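Long-range contacts in alpha-L-arabinofuranosidase B (Aspergillus kawachii, PDB 6SXT), which hydrolyses terminal non-reducing alpha-L-arabinofuranosyl residues from arabinoxylan, arabinan and related plant polysaccharides, cutting 1,2-, 1,3- and 1,5-alpha linkages: residues D173-M179 with D203-N207; D163-T169 with K270-L276; S210-E214 with R259-S263; K233-W239 with Y299-E305. All blocks are in the same frame, centred on the assembly; numbering follows the deposited sequence.

In the fold
All four contacts lie in the catalytic domain, on one side of the chain's centre. Interaction 2 is the most buried, two strands joined by a ladder of amide bonds; interaction 1, nested within the loop closed by interaction 2, is the partly buried active site, where carboxylates and amides grip the inhibitor. The two touch where acids come close, Asp163 to Asp203 and Glu168 to Glu205. Interaction 3, largely at the surface, joins two loops by one tyrosine and reaches interaction 1 through Glu214 and Asn207. Interaction 4, mostly buried with Lys238 exposed, about 19 Å from interaction 1 between centres, ties a hairpin to a helix start by salt bridges and ring packing; Arg259 links it to interaction 3.

Interaction 1: residues D173-M179 with D203-N207; sequences DTGAGHM and DMENN. With LXE ([(1~{S},2~{S},3~{S},4~{S})-2-(hydroxymethyl)-3,4-bis(oxidanyl)cyclopentyl]azanium), chain G.
Glu205, the catalytic nucleophile, lies between Asp173 and Met179, with Gly175 O against its CG at 3.2 Å; its OE2 is bonded to C1' of the cyclopentyl inhibitor, 1.4 Å away. Among the polar contacts, Asn206 ND2 donates to Asp173 OD2 at 2.6 Å, in the plane of its own amide and on the syn side of the carboxylate, somewhat out of the latter's plane, while Asp173 OD1 closes an Asx turn onto Gly175 N. The backbone adds Gly177 N to Met204 O, 2.8 Å. The Asp173 carboxylate stacks on the esterified carboxyl group of Glu205, planes 18° apart. Met179 supplies van der Waals contact: bent at chi3 (72°), it sets its CE methyl 3.3 Å from Asp203 OD2 and its SD near O2' of the inhibitor. Inhibitor hydroxyls complete the grip: O5' and O3' each donate to one oxygen of Asp203, the latter at 2.6 Å to OD2, and O2' donates to Glu205 OE1. Asn207 N donates to O5', and Asp281, the proton donor, also binds the ligand. The covalent link traps the nucleophile as in the glycosyl-enzyme intermediate of a retaining glycosidase, with both Asp203 oxygens reading the sugar-like hydroxyls.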
loop_
_atom_site.group_PDB
_atom_site.type_symbol
_atom_site.label_atom_id
_atom_site.label_comp_id
_atom_site.label_asym_id
_atom_site.label_seq_id
_atom_site.Cartn_x
_atom_site.Cartn_y
_atom_site.Cartn_z
ATOM N N ASP A 173 1.934 16.390 16.561
ATOM C CA ASP A 173 3.200 16.095 17.275
ATOM C C ASP A 173 3.121 16.686 18.680
ATOM O O ASP A 173 3.279 17.912 18.803
ATOM C CB ASP A 173 4.371 16.630 16.471
ATOM C CG ASP A 173 5.732 16.320 17.054
ATOM O OD1 ASP A 173 5.806 15.938 18.246
ATOM O OD2 ASP A 173 6.716 16.559 16.314
ATOM N N THR A 174 2.919 15.860 19.677
ATOM C CA THR A 174 2.886 16.232 21.104
ATOM C C THR A 174 4.200 15.904 21.797
ATOM O O THR A 174 4.236 15.988 23.035
ATOM C CB THR A 174 1.664 15.607 21.762
ATOM O OG1 THR A 174 1.761 14.185 21.576
ATOM C CG2 THR A 174 0.392 16.141 21.151
ATOM N N GLY A 175 5.218 15.504 21.047
ATOM C CA GLY A 175 6.577 15.399 21.573
ATOM C C GLY A 175 7.194 14.027 21.579
ATOM O O GLY A 175 6.479 12.999 21.449
ATOM N N ALA A 176 8.478 14.003 21.879
ATOM C CA ALA A 176 9.248 12.754 22.061
ATOM C C ALA A 176 8.504 11.841 23.022
ATOM O O ALA A 176 8.068 12.265 24.135
ATOM C CB ALA A 176 10.643 13.074 22.572
ATOM N N GLY A 177 8.398 10.548 22.678
ATOM C CA GLY A 177 7.777 9.555 23.542
ATOM C C GLY A 177 6.274 9.415 23.400
ATOM O O GLY A 177 5.719 8.579 24.121
ATOM N N HIS A 178 5.653 10.209 22.542
ATOM C CA HIS A 178 4.190 10.200 22.335
ATOM C C HIS A 178 3.814 9.305 21.143
ATOM O O HIS A 178 2.692 9.393 20.639
ATOM C CB HIS A 178 3.643 11.623 22.163
ATOM C CG HIS A 178 3.705 12.377 23.469
ATOM N ND1 HIS A 178 2.563 12.662 24.204
ATOM C CD2 HIS A 178 4.750 12.884 24.177
ATOM C CE1 HIS A 178 2.901 13.314 25.322
ATOM N NE2 HIS A 178 4.218 13.514 25.308
ATOM N N MET A 179 4.725 8.428 20.768
ATOM C CA MET A 179 4.468 7.419 19.711
ATOM C C MET A 179 5.288 6.185 20.042
ATOM O O MET A 179 6.370 6.257 20.652
ATOM C CB MET A 179 4.921 7.915 18.336
ATOM C CG MET A 179 3.885 8.774 17.677
ATOM S SD MET A 179 4.445 9.424 16.108
ATOM C CE MET A 179 4.358 7.883 15.190
ATOM N N ASP A 203 9.247 4.304 15.420
ATOM C CA ASP A 203 8.891 5.742 15.474
ATOM C C ASP A 203 8.468 6.004 16.902
ATOM O O ASP A 203 7.425 5.511 17.365
ATOM C CB ASP A 203 7.820 6.068 14.443
ATOM C CG ASP A 203 7.584 7.547 14.227
ATOM O OD1 ASP A 203 8.151 8.326 15.068
ATOM O OD2 ASP A 203 6.927 7.867 13.177
ATOM N N MET A 204 9.264 6.846 17.596
ATOM C CA MET A 204 8.953 7.250 18.989
ATOM C C MET A 204 8.629 8.753 19.034
ATOM O O MET A 204 8.509 9.258 20.152
ATOM C CB MET A 204 10.120 6.923 19.912
ATOM C CG MET A 204 10.382 5.438 20.015
ATOM S SD MET A 204 11.519 5.038 21.387
ATOM C CE MET A 204 12.037 3.390 20.892
ATOM N N GLU A 205 8.419 9.352 17.874
ATOM C CA GLU A 205 8.138 10.788 17.628
ATOM C C GLU A 205 9.449 11.598 17.743
ATOM O O GLU A 205 10.194 11.446 18.732
ATOM C CB GLU A 205 7.041 11.312 18.552
ATOM C CG GLU A 205 6.585 12.734 18.236
ATOM C CD GLU A 205 6.016 12.967 16.853
ATOM O OE1 GLU A 205 4.831 13.219 16.673
ATOM O OE2 GLU A 205 6.841 12.856 15.733
ATOM N N ASN A 206 9.644 12.412 16.723
ATOM C CA ASN A 206 10.858 13.232 16.475
ATOM C C ASN A 206 12.068 12.315 16.421
ATOM O O ASN A 206 13.203 12.747 16.663
ATOM C CB ASN A 206 11.014 14.318 17.545
ATOM C CG ASN A 206 9.759 15.170 17.686
ATOM O OD1 ASN A 206 9.418 15.532 18.804
ATOM N ND2 ASN A 206 9.090 15.493 16.602
ATOM N N ASN A 207 11.864 11.082 15.973
ATOM C CA ASN A 207 12.958 10.109 15.807
ATOM C C ASN A 207 12.326 8.808 15.275
ATOM O O ASN A 207 11.428 8.324 15.919
ATOM C CB ASN A 207 13.742 9.825 17.081
ATOM C CG ASN A 207 15.090 10.550 17.153
ATOM O OD1 ASN A 207 15.863 10.588 16.185
ATOM N ND2 ASN A 207 15.293 11.245 18.271
HETATM C "C1'" LXE G . 6.395 13.244 14.470
HETATM C "C2'" LXE G . 5.518 12.282 13.667
HETATM O "O2'" LXE G . 4.360 11.955 14.345
HETATM C "C3'" LXE G . 6.441 11.155 13.498
HETATM O "O3'" LXE G . 5.850 10.189 12.531
HETATM C "C4'" LXE G . 7.641 11.850 12.892
HETATM C "C5'" LXE G . 8.936 11.087 13.101
HETATM O "O5'" LXE G . 9.204 10.739 14.441
HETATM C "C6'" LXE G . 7.637 13.257 13.614
HETATM N "N1'" LXE G . 7.565 14.269 12.521
#

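Interaction 2: residues D163-T169 with K270-L276; sequences DYGNAET and KEGAIIL. With EDO (1,2-ethanediol), chain N.
An antiparallel strand pair at the edge of the inhibitor pocket, to which Asp163 belongs, carries this contact, Gly165 and Ala167 forming the hydrogen-bonded pairs with Ile275 and Ala273. Gly165 and Ile275 exchange two backbone bonds, Ile275 N to Gly165 O being 3.0 Å; Ala167 N reaches Ala273 O at 2.8 Å but stands 44° above the carbonyl plane, and Ala273 N returns a bond to Ala167 O. Beyond the ladder Asn166, its CG anti to the backbone N (chi1 -159°), swings OD1 onto Gly272 N, 2.9 Å, while ND2 is held by Ala139 O and Glu145. A water donates to the same OD1 and accepts from Glu271 N. Glu271 OE1 takes Thr169 N at 3.0 Å on its anti side, while OE2 is held by His178 and Thr174. On one sheet face Ile275 CD1 packs against Ala167 CB, 3.7 Å, and against Asp163 CB; on the other Tyr164 CD1 meets Leu276 CD1 at 3.9 Å. The chain turns a corner at Gly165, so strand 163-164 pairs with strand 180-185 in one sheet and 166-167 is an outermost strand of another. There strand 273-276 lies between 166-167 and 130-132, with strand 288-296 packed against Asn166, Ile274 and Leu276.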
loop_
_atom_site.group_PDB
_atom_site.type_symbol
_atom_site.label_atom_id
_atom_site.label_comp_id
_atom_site.label_asym_id
_atom_site.label_seq_id
_atom_site.Cartn_x
_atom_site.Cartn_y
_atom_site.Cartn_z
ATOM N N ASP A 163 4.096 3.936 8.950
ATOM C CA ASP A 163 4.029 3.444 10.331
ATOM C C ASP A 163 2.820 2.530 10.564
ATOM O O ASP A 163 1.787 2.672 9.923
ATOM C CB ASP A 163 3.978 4.524 11.396
ATOM C CG ASP A 163 5.211 5.363 11.567
ATOM O OD1 ASP A 163 6.210 5.146 10.870
ATOM O OD2 ASP A 163 5.114 6.332 12.429
ATOM N N TYR A 164 2.951 1.660 11.548
ATOM C CA TYR A 164 1.807 0.932 12.123
ATOM C C TYR A 164 2.041 0.864 13.616
ATOM O O TYR A 164 3.076 0.322 14.072
ATOM C CB TYR A 164 1.660 -0.487 11.564
ATOM C CG TYR A 164 0.569 -1.286 12.220
ATOM C CD1 TYR A 164 -0.758 -0.908 12.092
ATOM C CD2 TYR A 164 0.828 -2.391 13.028
ATOM C CE1 TYR A 164 -1.787 -1.616 12.688
ATOM C CE2 TYR A 164 -0.183 -3.129 13.617
ATOM C CZ TYR A 164 -1.510 -2.749 13.456
ATOM O OH TYR A 164 -2.488 -3.480 14.077
ATOM N N GLY A 165 1.105 1.415 14.399
ATOM C CA GLY A 165 1.161 1.279 15.851
ATOM C C GLY A 165 0.637 2.475 16.612
ATOM O O GLY A 165 -0.303 3.129 16.180
ATOM N N ASN A 166 1.232 2.729 17.775
ATOM C CA ASN A 166 0.669 3.595 18.831
ATOM C C ASN A 166 1.031 5.051 18.535
ATOM O O ASN A 166 2.221 5.344 18.258
ATOM C CB ASN A 166 1.239 3.159 20.178
ATOM C CG ASN A 166 0.426 3.568 21.390
ATOM O OD1 ASN A 166 0.044 4.745 21.486
ATOM N ND2 ASN A 166 0.125 2.632 22.272
ATOM N N ALA A 167 0.042 5.942 18.578
ATOM C CA ALA A 167 0.270 7.341 18.228
ATOM C C ALA A 167 -0.608 8.297 19.035
ATOM O O ALA A 167 -1.288 7.870 19.940
ATOM C CB ALA A 167 0.140 7.538 16.762
ATOM N N GLU A 168 -0.556 9.559 18.621
ATOM C CA GLU A 168 -1.209 10.657 19.348
ATOM C C GLU A 168 -2.688 10.721 19.000
ATOM O O GLU A 168 -3.063 10.590 17.824
ATOM C CB GLU A 168 -0.567 11.963 18.945
ATOM C CG GLU A 168 0.867 12.078 19.381
ATOM C CD GLU A 168 1.876 11.777 18.298
ATOM O OE1 GLU A 168 1.510 11.032 17.360
ATOM O OE2 GLU A 168 3.008 12.346 18.381
ATOM N N THR A 169 -3.548 10.982 19.984
ATOM C CA THR A 169 -4.993 11.056 19.730
ATOM C C THR A 169 -5.384 12.334 19.009
ATOM O O THR A 169 -6.478 12.364 18.465
ATOM C CB THR A 169 -5.799 10.910 21.015
ATOM O OG1 THR A 169 -5.342 11.906 21.936
ATOM C CG2 THR A 169 -5.636 9.557 21.642
ATOM N N LYS A 270 2.883 7.330 25.819
ATOM C CA LYS A 270 2.033 6.863 24.695
ATOM C C LYS A 270 0.590 7.307 24.921
ATOM O O LYS A 270 0.137 7.371 26.114
ATOM C CB LYS A 270 2.133 5.360 24.580
ATOM C CG LYS A 270 3.560 4.933 24.258
ATOM C CD LYS A 270 3.639 3.474 24.010
ATOM C CE LYS A 270 3.170 2.636 25.134
ATOM N NZ LYS A 270 4.157 2.727 26.261
ATOM N N GLU A 271 -0.120 7.556 23.828
ATOM C CA GLU A 271 -1.495 8.103 23.910
ATOM C C GLU A 271 -2.549 7.055 23.531
ATOM O O GLU A 271 -3.732 7.310 23.788
ATOM C CB GLU A 271 -1.560 9.350 23.056
ATOM C CG GLU A 271 -0.552 10.415 23.509
ATOM C CD GLU A 271 -0.789 11.793 22.932
ATOM O OE1 GLU A 271 -1.784 11.984 22.206
ATOM O OE2 GLU A 271 0.103 12.672 23.129
ATOM N N GLY A 272 -2.156 5.937 22.884
ATOM C CA GLY A 272 -3.092 4.842 22.618
ATOM C C GLY A 272 -3.844 4.924 21.294
ATOM O O GLY A 272 -4.583 4.000 21.014
ATOM N N ALA A 273 -3.640 5.920 20.457
ATOM C CA ALA A 273 -4.268 5.959 19.125
ATOM C C ALA A 273 -3.558 4.912 18.251
ATOM O O ALA A 273 -2.408 4.559 18.574
ATOM C CB ALA A 273 -4.157 7.329 18.510
ATOM N N ILE A 274 -4.186 4.544 17.144
ATOM C CA ILE A 274 -3.563 3.622 16.191
ATOM C C ILE A 274 -3.476 4.294 14.837
ATOM O O ILE A 274 -4.495 4.831 14.353
ATOM C CB ILE A 274 -4.374 2.324 16.108
ATOM C CG1 ILE A 274 -4.676 1.772 17.484
ATOM C CG2 ILE A 274 -3.642 1.313 15.222
ATOM C CD1 ILE A 274 -5.560 0.524 17.453
ATOM N N ILE A 275 -2.302 4.182 14.207
ATOM C CA ILE A 275 -2.093 4.728 12.843
ATOM C C ILE A 275 -1.656 3.607 11.911
ATOM O O ILE A 275 -1.033 2.623 12.396
ATOM C CB ILE A 275 -1.062 5.860 12.803
ATOM C CG1 ILE A 275 0.250 5.438 13.445
ATOM C CG2 ILE A 275 -1.656 7.136 13.390
ATOM C CD1 ILE A 275 1.366 6.476 13.434
ATOM N N LEU A 276 -1.951 3.750 10.649
ATOM C CA LEU A 276 -1.441 2.839 9.609
ATOM C C LEU A 276 -1.106 3.663 8.367
ATOM O O LEU A 276 -2.018 4.303 7.802
ATOM C CB LEU A 276 -2.466 1.764 9.286
ATOM C CG LEU A 276 -2.066 0.898 8.092
ATOM C CD1 LEU A 276 -0.769 0.168 8.305
ATOM C CD2 LEU A 276 -3.169 -0.083 7.776
HETATM C C1 EDO N . -3.861 11.136 26.232
HETATM O O1 EDO N . -4.131 11.814 25.037
HETATM C C2 EDO N . -4.225 9.692 26.173
HETATM O O2 EDO N . -3.945 9.015 27.410
HETATM O O HOH W 1 1.441 7.076 21.519
#

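Interaction 3: residues S210-E214 with R259-S263; sequences SGADE and RPDYS. With EDO (1,2-ethanediol), chain P.
Two surface loops beside the substrate-binding region of the catalytic domain meet here, and the ring of Tyr262 carries most of the junction. Glu214 lies over one face of this ring. Its CG stands 3.5 Å from the ring centroid and only 13° off the normal, a CH-pi contact over the centre, and the carboxylate beyond is stacked on the ring at 14° between planes, OE1 coming to 3.4 Å from Tyr262 CE2. The chain runs extended past CG, carrying the carboxylate along the ring. The hydroxyl is fixed as well: Glu214 N donates to Tyr262 OH at 2.9 Å, with an N-H...O angle of 164°, so the same residue holds the tyrosine by its backbone and by its side chain. At the ring edge, in its plane, sit Ala212 O and Pro260 CB.

Asp261 is the centre of an inverse gamma turn, closed by a weak bond from Tyr262 N to Pro260 O. The turn brings Pro260 and the Tyr262 ring together against residues 212-214. Ala212 O approaches Pro260 CA at 3.3 Å in a CA-H...O contact. It also accepts from a water, 2.7 Å away, and the water in turn accepts from Asp261 N, so one carbonyl meets Pro260 directly and Asp261 through water. The Glu214 carboxylate has a further partner: OE2 accepts from ND2 of the substrate-binding Asn207, which makes Glu214 a second-shell partner of Asn207, with Tyr262 backing Glu214. Pro260 also packs on Phe209 and on Trp239 of strand 238-245.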
loop_
_atom_site.group_PDB
_atom_site.type_symbol
_atom_site.label_atom_id
_atom_site.label_comp_id
_atom_site.label_asym_id
_atom_site.label_seq_id
_atom_site.Cartn_x
_atom_site.Cartn_y
_atom_site.Cartn_z
ATOM N N SER A 210 16.697 3.035 14.850
ATOM C CA SER A 210 17.208 1.732 14.368
ATOM C C SER A 210 17.946 0.999 15.483
ATOM O O SER A 210 18.444 -0.124 15.294
ATOM C CB SER A 210 18.086 1.919 13.171
ATOM O OG SER A 210 19.158 2.829 13.500
ATOM N N GLY A 211 17.946 1.554 16.685
ATOM C CA GLY A 211 18.529 0.963 17.898
ATOM C C GLY A 211 18.709 2.037 18.962
ATOM O O GLY A 211 18.095 3.087 18.838
ATOM N N ALA A 212 19.590 1.781 19.927
ATOM C CA ALA A 212 19.800 2.678 21.088
ATOM C C ALA A 212 20.252 4.074 20.658
ATOM O O ALA A 212 19.935 5.059 21.379
ATOM C CB ALA A 212 20.818 2.036 22.027
ATOM N N ASP A 213 21.044 4.222 19.604
ATOM C CA ASP A 213 21.670 5.499 19.248
ATOM C C ASP A 213 20.803 6.263 18.255
ATOM O O ASP A 213 20.140 5.646 17.388
ATOM C CB ASP A 213 23.108 5.310 18.737
ATOM C CG ASP A 213 24.059 4.762 19.793
ATOM O OD1 ASP A 213 23.813 5.005 20.981
ATOM O OD2 ASP A 213 25.015 4.045 19.438
ATOM N N GLU A 214 20.754 7.591 18.352
ATOM C CA GLU A 214 20.228 8.406 17.245
ATOM C C GLU A 214 21.061 8.124 15.997
ATOM O O GLU A 214 22.291 7.769 16.153
ATOM C CB GLU A 214 20.188 9.920 17.479
ATOM C CG GLU A 214 18.999 10.368 18.324
ATOM C CD GLU A 214 18.989 11.857 18.635
ATOM O OE1 GLU A 214 20.060 12.485 18.511
ATOM O OE2 GLU A 214 17.932 12.398 18.968
ATOM N N ARG A 259 15.724 2.199 26.482
ATOM C CA ARG A 259 15.326 3.327 25.654
ATOM C C ARG A 259 16.511 4.176 25.238
ATOM O O ARG A 259 17.518 4.177 25.976
ATOM C CB ARG A 259 14.335 4.307 26.306
ATOM C CG ARG A 259 12.986 3.693 26.662
ATOM C CD ARG A 259 12.013 3.660 25.486
ATOM N NE ARG A 259 10.889 2.816 25.873
ATOM C CZ ARG A 259 9.969 2.347 25.001
ATOM N NH1 ARG A 259 10.006 2.676 23.732
ATOM N NH2 ARG A 259 9.048 1.575 25.476
ATOM N N PRO A 260 16.448 4.836 24.068
ATOM C CA PRO A 260 17.508 5.707 23.595
ATOM C C PRO A 260 17.744 6.763 24.691
ATOM O O PRO A 260 16.765 7.276 25.203
ATOM C CB PRO A 260 16.986 6.343 22.329
ATOM C CG PRO A 260 15.931 5.346 21.807
ATOM C CD PRO A 260 15.340 4.801 23.063
ATOM N N ASP A 261 19.007 7.007 25.028
ATOM C CA ASP A 261 19.368 7.903 26.162
ATOM C C ASP A 261 19.315 9.342 25.605
ATOM O O ASP A 261 20.358 10.019 25.485
ATOM C CB ASP A 261 20.701 7.448 26.792
ATOM C CG ASP A 261 20.718 6.115 27.590
ATOM O OD1 ASP A 261 19.764 5.794 28.312
ATOM O OD2 ASP A 261 21.724 5.375 27.504
ATOM N N TYR A 262 18.138 9.827 25.201
ATOM C CA TYR A 262 17.867 11.210 24.716
ATOM C C TYR A 262 16.594 11.699 25.415
ATOM O O TYR A 262 15.765 10.872 25.801
ATOM C CB TYR A 262 17.683 11.313 23.210
ATOM C CG TYR A 262 18.839 10.755 22.421
ATOM C CD1 TYR A 262 18.887 9.406 22.125
ATOM C CD2 TYR A 262 19.905 11.548 22.014
ATOM C CE1 TYR A 262 19.965 8.843 21.483
ATOM C CE2 TYR A 262 21.000 11.000 21.368
ATOM C CZ TYR A 262 21.017 9.641 21.088
ATOM O OH TYR A 262 22.052 9.053 20.438
ATOM N N SER A 263 16.501 13.004 25.718
ATOM C CA SER A 263 15.394 13.579 26.515
ATOM C C SER A 263 14.052 13.202 25.894
ATOM O O SER A 263 13.866 13.488 24.699
ATOM C CB SER A 263 15.467 15.107 26.608
ATOM O OG SER A 263 16.472 15.521 27.518
HETATM C C1 EDO P . 22.819 -2.399 16.802
HETATM O O1 EDO P . 23.864 -1.574 16.261
HETATM C C2 EDO P . 21.525 -1.812 17.317
HETATM O O2 EDO P . 20.215 -2.011 16.602
HETATM O O HOH W 2 21.258 5.900 23.590
#

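Interaction 4: residues K233-W239 with Y299-E305; sequences KGGADKW and YPSDDTE. With EDO (1,2-ethanediol), chain B.
Tyr299 throws its ring across the 233-239 hairpin with CG anti to the backbone N (chi1 -169°), and Lys233 and Lys238 both start with CG between the backbone N and the carbonyl carbon (chi1 52° and 55°) before running out extended. The lysines thereby lie on opposite faces of the tyrosine. Lys238 CE sits over the ring centre, 3.6 Å from the centroid in a CH-pi contact, and its NZ adds a cation-pi contact at 4.4 Å from that centroid. On the other face Lys233 crosses the ring at about a right angle, with CD 3.9 Å from the centroid and offset toward the rim; the ring edge abuts Gly234.

Having passed the ring, Lys233 reaches the first turn of helix 302-315, where Ser301 is at the N-cap position. Lys233 NZ forms a salt bridge with Asp302 OD1 at 2.8 Å, meeting it nearly head-on to the C-O bond. A second runs from NZ to Glu305 OE1, also 2.8 Å, from above the carboxylate plane. The same NZ donates a hydrogen bond to Pro300 O at 2.9 Å. Arg242 also binds Glu305 OE1, so this oxygen serves two cations. Three acceptors thus satisfy the lysine ammonium, two of them charged, which would be expected to keep it protonated; the aliphatic chain packs on the ring while the charged end ties strand 227-235 to the helix start.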
loop_
_atom_site.group_PDB
_atom_site.type_symbol
_atom_site.label_atom_id
_atom_site.label_comp_id
_atom_site.label_asym_id
_atom_site.label_seq_id
_atom_site.Cartn_x
_atom_site.Cartn_y
_atom_site.Cartn_z
ATOM N N LYS A 233 8.313 -4.226 20.342
ATOM C CA LYS A 233 7.712 -4.240 21.678
ATOM C C LYS A 233 8.437 -3.210 22.532
ATOM O O LYS A 233 9.576 -2.854 22.206
ATOM C CB LYS A 233 7.753 -5.633 22.302
ATOM C CG LYS A 233 9.119 -6.319 22.325
ATOM C CD LYS A 233 8.999 -7.777 22.641
ATOM C CE LYS A 233 10.302 -8.544 22.547
ATOM N NZ LYS A 233 10.041 -10.015 22.664
ATOM N N GLY A 234 7.686 -2.686 23.495
ATOM C CA GLY A 234 8.192 -1.618 24.360
ATOM C C GLY A 234 7.615 -1.753 25.737
ATOM O O GLY A 234 6.431 -2.016 25.897
ATOM N N GLY A 235 8.444 -1.517 26.738
ATOM C CA GLY A 235 7.995 -1.478 28.132
ATOM C C GLY A 235 8.808 -0.421 28.868
ATOM O O GLY A 235 9.318 0.477 28.252
ATOM N N ALA A 236 8.919 -0.603 30.186
ATOM C CA ALA A 236 9.598 0.373 31.074
ATOM C C ALA A 236 11.110 0.330 30.837
ATOM O O ALA A 236 11.720 -0.627 31.305
ATOM C CB ALA A 236 9.210 0.012 32.497
ATOM N N ASP A 237 11.587 1.299 30.105
ATOM C CA ASP A 237 12.998 1.465 29.680
ATOM C C ASP A 237 13.476 0.175 29.022
ATOM O O ASP A 237 14.643 -0.239 29.191
ATOM C CB ASP A 237 13.887 1.766 30.891
ATOM C CG ASP A 237 15.175 2.447 30.506
ATOM O OD1 ASP A 237 15.293 2.910 29.398
ATOM O OD2 ASP A 237 16.002 2.617 31.424
ATOM N N LYS A 238 12.617 -0.446 28.214
ATOM C CA LYS A 238 13.105 -1.555 27.357
ATOM C C LYS A 238 12.288 -1.524 26.059
ATOM O O LYS A 238 11.084 -1.176 26.099
ATOM C CB LYS A 238 13.020 -2.958 27.971
ATOM C CG LYS A 238 11.672 -3.435 28.474
ATOM C CD LYS A 238 11.746 -4.781 29.230
ATOM C CE LYS A 238 10.374 -5.338 29.570
ATOM N NZ LYS A 238 10.467 -6.546 30.432
ATOM N N TRP A 239 12.907 -1.910 24.948
ATOM C CA TRP A 239 12.143 -2.069 23.681
ATOM C C TRP A 239 12.959 -2.946 22.755
ATOM O O TRP A 239 14.162 -3.215 23.020
ATOM C CB TRP A 239 11.838 -0.722 23.043
ATOM C CG TRP A 239 13.044 0.038 22.634
ATOM C CD1 TRP A 239 13.952 0.616 23.495
ATOM C CD2 TRP A 239 13.513 0.302 21.317
ATOM N NE1 TRP A 239 14.891 1.269 22.784
ATOM C CE2 TRP A 239 14.693 1.053 21.422
ATOM C CE3 TRP A 239 13.063 -0.029 20.024
ATOM C CZ2 TRP A 239 15.426 1.458 20.316
ATOM C CZ3 TRP A 239 13.785 0.369 18.948
ATOM C CH2 TRP A 239 14.962 1.095 19.067
ATOM N N TYR A 299 4.160 -6.998 27.392
ATOM C CA TYR A 299 5.412 -7.092 26.646
ATOM C C TYR A 299 5.625 -8.532 26.228
ATOM O O TYR A 299 5.897 -9.388 27.051
ATOM C CB TYR A 299 6.587 -6.669 27.536
ATOM C CG TYR A 299 7.885 -6.470 26.825
ATOM C CD1 TYR A 299 8.240 -5.260 26.269
ATOM C CD2 TYR A 299 8.850 -7.466 26.830
ATOM C CE1 TYR A 299 9.466 -5.047 25.672
ATOM C CE2 TYR A 299 10.090 -7.266 26.241
ATOM C CZ TYR A 299 10.413 -6.051 25.673
ATOM O OH TYR A 299 11.606 -5.780 25.100
ATOM N N PRO A 300 5.402 -8.904 24.939
ATOM C CA PRO A 300 5.424 -10.324 24.590
ATOM C C PRO A 300 6.815 -10.927 24.747
ATOM O O PRO A 300 7.814 -10.252 24.487
ATOM C CB PRO A 300 5.077 -10.339 23.096
ATOM C CG PRO A 300 4.316 -9.062 22.901
ATOM C CD PRO A 300 5.009 -8.060 23.806
ATOM N N SER A 301 6.819 -12.179 25.181
ATOM C CA SER A 301 8.078 -12.959 25.228
ATOM C C SER A 301 8.577 -13.204 23.805
ATOM O O SER A 301 7.812 -13.248 22.839
ATOM C CB SER A 301 7.913 -14.238 25.956
ATOM O OG SER A 301 7.052 -15.152 25.261
ATOM N N ASP A 302 9.887 -13.434 23.681
ATOM C CA ASP A 302 10.454 -13.876 22.408
ATOM C C ASP A 302 9.742 -15.162 21.962
ATOM O O ASP A 302 9.509 -15.302 20.735
ATOM C CB ASP A 302 11.971 -14.103 22.410
ATOM C CG ASP A 302 12.821 -12.849 22.461
ATOM O OD1 ASP A 302 12.232 -11.723 22.607
ATOM O OD2 ASP A 302 14.041 -12.971 22.299
ATOM N N ASP A 303 9.469 -16.067 22.900
ATOM C CA ASP A 303 8.834 -17.368 22.575
ATOM C C ASP A 303 7.464 -17.118 21.930
ATOM O O ASP A 303 7.141 -17.780 20.942
ATOM C CB ASP A 303 8.633 -18.223 23.822
ATOM C CG ASP A 303 8.151 -19.627 23.501
ATOM O OD1 ASP A 303 8.936 -20.395 22.895
ATOM O OD2 ASP A 303 7.001 -19.950 23.874
ATOM N N THR A 304 6.693 -16.221 22.496
ATOM C CA THR A 304 5.324 -15.936 21.970
ATOM C C THR A 304 5.474 -15.428 20.548
ATOM O O THR A 304 4.797 -15.911 19.654
ATOM C CB THR A 304 4.631 -14.910 22.844
ATOM O OG1 THR A 304 4.365 -15.508 24.121
ATOM C CG2 THR A 304 3.361 -14.355 22.252
ATOM N N GLU A 305 6.342 -14.449 20.328
ATOM C CA GLU A 305 6.575 -13.939 18.966
ATOM C C GLU A 305 7.077 -15.018 18.017
ATOM O O GLU A 305 6.671 -15.047 16.857
ATOM C CB GLU A 305 7.558 -12.786 19.014
ATOM C CG GLU A 305 6.951 -11.560 19.655
ATOM C CD GLU A 305 8.001 -10.484 19.872
ATOM O OE1 GLU A 305 9.177 -10.854 20.179
ATOM O OE2 GLU A 305 7.664 -9.282 19.726
HETATM C C1 EDO B . 7.743 -3.613 31.447
HETATM O O1 EDO B . 7.277 -2.353 31.419
HETATM C C2 EDO B . 6.718 -4.520 31.917
HETATM O O2 EDO B . 6.735 -5.665 31.080
#